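HAT1-interacting factor 1 (Saccharomyces cerevisiae, PDB 4NQ0) acts as a histone chaperone for H3 and H4 within the nuclear HAT-B acetyltransferase complex, serving chromatin assembly and telomere silencing. Local coordinates at residues Phe173-Ile183 and His257-Thr268. Residues are numbered along the deposited sequence; the frame is centred on the assembly and turned at random.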
loop_
_atom_site.group_PDB
_atom_site.type_symbol
_atom_site.label_atom_id
_atom_site.label_comp_id
_atom_site.label_asym_id
_atom_site.label_seq_id
_atom_site.Cartn_x
_atom_site.Cartn_y
_atom_site.Cartn_z
ATOM N N PHE A 173 5.637 3.732 17.159
ATOM C CA PHE A 173 4.875 2.480 17.040
ATOM C C PHE A 173 3.401 2.669 17.375
ATOM O O PHE A 173 2.682 1.698 17.618
ATOM C CB PHE A 173 5.475 1.406 17.946
ATOM C CG PHE A 173 6.948 1.213 17.751
ATOM C CD1 PHE A 173 7.426 0.571 16.621
ATOM C CD2 PHE A 173 7.852 1.685 18.685
ATOM C CE1 PHE A 173 8.789 0.397 16.426
ATOM C CE2 PHE A 173 9.221 1.506 18.505
ATOM C CZ PHE A 173 9.688 0.858 17.368
ATOM N N SER A 174 2.946 3.918 17.361
ATOM C CA SER A 174 1.553 4.229 17.636
ATOM C C SER A 174 0.643 3.864 16.463
ATOM O O SER A 174 1.101 3.750 15.330
ATOM C CB SER A 174 1.384 5.717 17.946
ATOM O OG SER A 174 2.115 6.070 19.100
ATOM N N PRO A 175 -0.656 3.670 16.747
ATOM C CA PRO A 175 -1.677 3.587 15.713
ATOM C C PRO A 175 -1.875 4.915 14.976
ATOM O O PRO A 175 -1.549 5.983 15.508
ATOM C CB PRO A 175 -2.946 3.223 16.493
ATOM C CG PRO A 175 -2.466 2.567 17.733
ATOM C CD PRO A 175 -1.176 3.252 18.065
ATOM N N ALA A 176 -2.416 4.832 13.766
ATOM C CA ALA A 176 -2.703 6.011 12.959
ATOM C C ALA A 176 -3.824 6.806 13.614
ATOM O O ALA A 176 -4.879 6.255 13.926
ATOM C CB ALA A 176 -3.102 5.608 11.552
ATOM N N ASN A 177 -3.589 8.097 13.829
ATOM C CA ASN A 177 -4.605 8.979 14.415
ATOM C C ASN A 177 -5.693 9.371 13.415
ATOM O O ASN A 177 -5.553 9.162 12.206
ATOM C CB ASN A 177 -3.967 10.236 15.022
ATOM C CG ASN A 177 -2.932 10.857 14.116
ATOM O OD1 ASN A 177 -1.808 10.358 14.014
ATOM N ND2 ASN A 177 -3.300 11.937 13.442
ATOM N N GLU A 178 -6.771 9.944 13.951
ATOM C CA GLU A 178 -7.950 10.376 13.187
ATOM C C GLU A 178 -7.671 11.076 11.850
ATOM O O GLU A 178 -8.498 10.982 10.942
ATOM C CB GLU A 178 -8.826 11.298 14.054
ATOM N N HIS A 179 -6.545 11.784 11.721
ATOM C CA HIS A 179 -6.267 12.526 10.481
ATOM C C HIS A 179 -5.023 12.055 9.736
ATOM O O HIS A 179 -4.055 11.577 10.343
ATOM C CB HIS A 179 -6.171 14.031 10.729
ATOM C CG HIS A 179 -6.267 14.841 9.473
ATOM N ND1 HIS A 179 -7.429 14.931 8.735
ATOM C CD2 HIS A 179 -5.338 15.565 8.801
ATOM C CE1 HIS A 179 -7.216 15.688 7.673
ATOM N NE2 HIS A 179 -5.956 16.087 7.692
ATOM N N ASP A 180 -5.083 12.209 8.413
ATOM C CA ASP A 180 -4.072 11.735 7.484
ATOM C C ASP A 180 -3.980 12.750 6.336
ATOM O O ASP A 180 -4.864 12.806 5.473
ATOM C CB ASP A 180 -4.476 10.344 6.969
ATOM C CG ASP A 180 -3.457 9.738 6.013
ATOM O OD1 ASP A 180 -2.565 10.460 5.526
ATOM O OD2 ASP A 180 -3.549 8.527 5.739
ATOM N N ASP A 181 -2.902 13.536 6.325
ATOM C CA ASP A 181 -2.748 14.653 5.372
ATOM C C ASP A 181 -2.550 14.201 3.923
ATOM O O ASP A 181 -2.710 14.993 2.991
ATOM C CB ASP A 181 -1.588 15.581 5.791
ATOM C CG ASP A 181 -2.068 16.900 6.418
ATOM O OD1 ASP A 181 -3.173 16.942 7.019
ATOM O OD2 ASP A 181 -1.327 17.908 6.303
ATOM N N GLU A 182 -2.215 12.931 3.736
ATOM C CA GLU A 182 -1.956 12.382 2.413
ATOM C C GLU A 182 -3.242 11.977 1.683
ATOM O O GLU A 182 -3.224 11.701 0.480
ATOM C CB GLU A 182 -1.006 11.195 2.560
ATOM C CG GLU A 182 -0.575 10.525 1.271
ATOM C CD GLU A 182 0.601 9.579 1.483
ATOM O OE1 GLU A 182 1.047 9.415 2.641
ATOM O OE2 GLU A 182 1.076 8.995 0.487
ATOM N N ILE A 183 -4.365 11.935 2.390
ATOM C CA ILE A 183 -5.626 11.635 1.731
ATOM C C ILE A 183 -6.185 12.919 1.119
ATOM O O ILE A 183 -6.574 13.834 1.839
ATOM C CB ILE A 183 -6.637 11.012 2.697
ATOM C CG1 ILE A 183 -6.088 9.676 3.215
ATOM C CG2 ILE A 183 -7.973 10.813 2.003
ATOM C CD1 ILE A 183 -7.030 8.942 4.128
ATOM N N HIS A 257 8.311 5.005 4.364
ATOM C CA HIS A 257 7.309 5.891 4.926
ATOM C C HIS A 257 5.894 5.335 4.731
ATOM O O HIS A 257 5.061 5.397 5.641
ATOM C CB HIS A 257 7.432 7.288 4.322
ATOM C CG HIS A 257 6.234 8.146 4.550
ATOM N ND1 HIS A 257 5.948 8.718 5.773
ATOM C CD2 HIS A 257 5.232 8.518 3.716
ATOM C CE1 HIS A 257 4.829 9.415 5.678
ATOM N NE2 HIS A 257 4.374 9.308 4.441
ATOM N N HIS A 258 5.623 4.771 3.559
ATOM C CA HIS A 258 4.301 4.189 3.293
ATOM C C HIS A 258 4.046 2.885 4.029
ATOM O O HIS A 258 2.938 2.662 4.526
ATOM C CB HIS A 258 4.046 4.069 1.798
ATOM C CG HIS A 258 3.711 5.380 1.165
ATOM N ND1 HIS A 258 4.318 5.837 0.015
ATOM C CD2 HIS A 258 2.867 6.362 1.563
ATOM C CE1 HIS A 258 3.836 7.033 -0.283
ATOM N NE2 HIS A 258 2.959 7.376 0.644
ATOM N N TYR A 259 5.055 2.029 4.117
ATOM C CA TYR A 259 4.948 0.814 4.951
ATOM C C TYR A 259 4.630 1.150 6.420
ATOM O O TYR A 259 3.819 0.479 7.075
ATOM C CB TYR A 259 6.231 -0.001 4.890
ATOM C CG TYR A 259 6.543 -0.675 3.565
ATOM C CD1 TYR A 259 5.540 -1.207 2.755
ATOM C CD2 TYR A 259 7.857 -0.829 3.151
ATOM C CE1 TYR A 259 5.841 -1.838 1.542
ATOM C CE2 TYR A 259 8.172 -1.466 1.961
ATOM C CZ TYR A 259 7.163 -1.974 1.161
ATOM O OH TYR A 259 7.480 -2.609 -0.015
ATOM N N LEU A 260 5.278 2.191 6.936
ATOM C CA LEU A 260 4.983 2.683 8.278
ATOM C C LEU A 260 3.579 3.250 8.421
ATOM O O LEU A 260 2.986 3.135 9.495
ATOM C CB LEU A 260 5.983 3.756 8.701
ATOM C CG LEU A 260 7.414 3.270 8.989
ATOM C CD1 LEU A 260 8.317 4.476 9.085
ATOM C CD2 LEU A 260 7.491 2.434 10.253
ATOM N N LYS A 261 3.076 3.901 7.378
ATOM C CA LYS A 261 1.693 4.383 7.374
ATOM C C LYS A 261 0.723 3.206 7.379
ATOM O O LYS A 261 -0.275 3.234 8.090
ATOM C CB LYS A 261 1.407 5.273 6.152
ATOM C CG LYS A 261 2.088 6.631 6.192
ATOM C CD LYS A 261 1.196 7.758 6.710
ATOM C CE LYS A 261 0.074 8.076 5.737
ATOM N NZ LYS A 261 -0.078 9.520 5.414
ATOM N N ALA A 262 1.026 2.174 6.596
ATOM C CA ALA A 262 0.178 0.988 6.534
ATOM C C ALA A 262 0.121 0.345 7.912
ATOM O O ALA A 262 -0.947 0.030 8.419
ATOM C CB ALA A 262 0.710 -0.012 5.503
ATOM N N LEU A 263 1.288 0.196 8.520
ATOM C CA LEU A 263 1.413 -0.378 9.847
ATOM C C LEU A 263 0.555 0.394 10.853
ATOM O O LEU A 263 -0.174 -0.205 11.628
ATOM C CB LEU A 263 2.891 -0.401 10.245
ATOM C CG LEU A 263 3.348 -1.146 11.496
ATOM C CD1 LEU A 263 3.147 -2.661 11.401
ATOM C CD2 LEU A 263 4.833 -0.821 11.737
ATOM N N GLY A 264 0.613 1.718 10.827
ATOM C CA GLY A 264 -0.262 2.533 11.676
ATOM C C GLY A 264 -1.750 2.260 11.475
ATOM O O GLY A 264 -2.520 2.253 12.434
ATOM N N TYR A 265 -2.166 2.040 10.230
ATOM C CA TYR A 265 -3.573 1.768 9.941
ATOM C C TYR A 265 -3.997 0.398 10.460
ATOM O O TYR A 265 -5.067 0.258 11.041
ATOM C CB TYR A 265 -3.873 1.906 8.440
ATOM C CG TYR A 265 -4.243 3.322 8.057
ATOM C CD1 TYR A 265 -5.561 3.765 8.149
ATOM C CD2 TYR A 265 -3.281 4.225 7.632
ATOM C CE1 TYR A 265 -5.905 5.054 7.817
ATOM C CE2 TYR A 265 -3.620 5.524 7.301
ATOM C CZ TYR A 265 -4.939 5.929 7.404
ATOM O OH TYR A 265 -5.290 7.201 7.064
ATOM N N TYR A 266 -3.152 -0.605 10.269
ATOM C CA TYR A 266 -3.468 -1.946 10.758
ATOM C C TYR A 266 -3.592 -1.956 12.280
ATOM O O TYR A 266 -4.361 -2.723 12.841
ATOM C CB TYR A 266 -2.399 -2.942 10.316
ATOM C CG TYR A 266 -2.303 -3.171 8.819
ATOM C CD1 TYR A 266 -3.437 -3.247 8.025
ATOM C CD2 TYR A 266 -1.071 -3.370 8.210
ATOM C CE1 TYR A 266 -3.346 -3.470 6.647
ATOM C CE2 TYR A 266 -0.976 -3.601 6.847
ATOM C CZ TYR A 266 -2.128 -3.653 6.071
ATOM O OH TYR A 266 -2.050 -3.906 4.722
ATOM N N LYS A 267 -2.841 -1.088 12.947
ATOM C CA LYS A 267 -2.891 -0.992 14.411
ATOM C C LYS A 267 -4.143 -0.324 14.979
ATOM O O LYS A 267 -4.370 -0.380 16.184
ATOM C CB LYS A 267 -1.641 -0.294 14.927
ATOM C CG LYS A 267 -0.435 -1.221 14.970
ATOM C CD LYS A 267 0.826 -0.428 15.258
ATOM C CE LYS A 267 1.899 -1.274 15.924
ATOM N NZ LYS A 267 3.203 -0.520 15.993
ATOM N N THR A 268 -4.961 0.290 14.132
ATOM C CA THR A 268 -6.268 0.794 14.573
ATOM C C THR A 268 -7.328 -0.301 14.507
ATOM O O THR A 268 -8.470 -0.097 14.923
ATOM C CB THR A 268 -6.757 1.960 13.701
ATOM O OG1 THR A 268 -7.084 1.470 12.394
ATOM C CG2 THR A 268 -5.690 3.071 13.611
HETATM O O HOH W 1 2.427 2.154 13.918
#
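Asp180 and Glu182, on the loop that joins helix 61-77 to helix 202-218, share the amine of Lys261 and illustrate how an irregular segment can be fastened through its charges to helix 252-266, part of which falls in a predicted TPR repeat. Lys261 NZ lies 2.7 Å from Asp180 OD1, above the carboxylate plane, and 3.0 Å from Glu182 OE1, on that oxygen's anti side but tilted out of plane. From the opposite face of the Asp180 carboxylate the backbone N of Glu182 also reaches OD1, closing an Asx turn.

A phenol and an imidazole add to the grip. Tyr265 OH gives a 2.6 Å bond to the anti lone pair of Asp180 OD2, an oxygen that Tyr239 of helix 229-248 also engages. With CG anti to its backbone N (chi1 -178°), Glu182 runs out extended, and His258 NE2 donates to its OE2 in a His-carboxylate hydrogen bond whose very short length is doubtful. Replacing Asp180 by an alanine removes the carboxylate and is likely to leave Lys261 without one of two counter-charges, the Tyr265 hydroxyl without this acceptor and the Asx turn unclosed.

Toward the helix end, backbone carbonyls become the acceptors: Gly264 O takes the N-H of Ala176 (2.9 Å), and Phe173 O the Lys267 ammonium.

Ala176 CB sits over the centre of the Tyr265 ring in a CH-pi contact, while Pro175 CB and CG lie across Lys267 CB.

The acidic pair thus relies on Lys261, Tyr265 and His258, which would probably keep both carboxylates ionised.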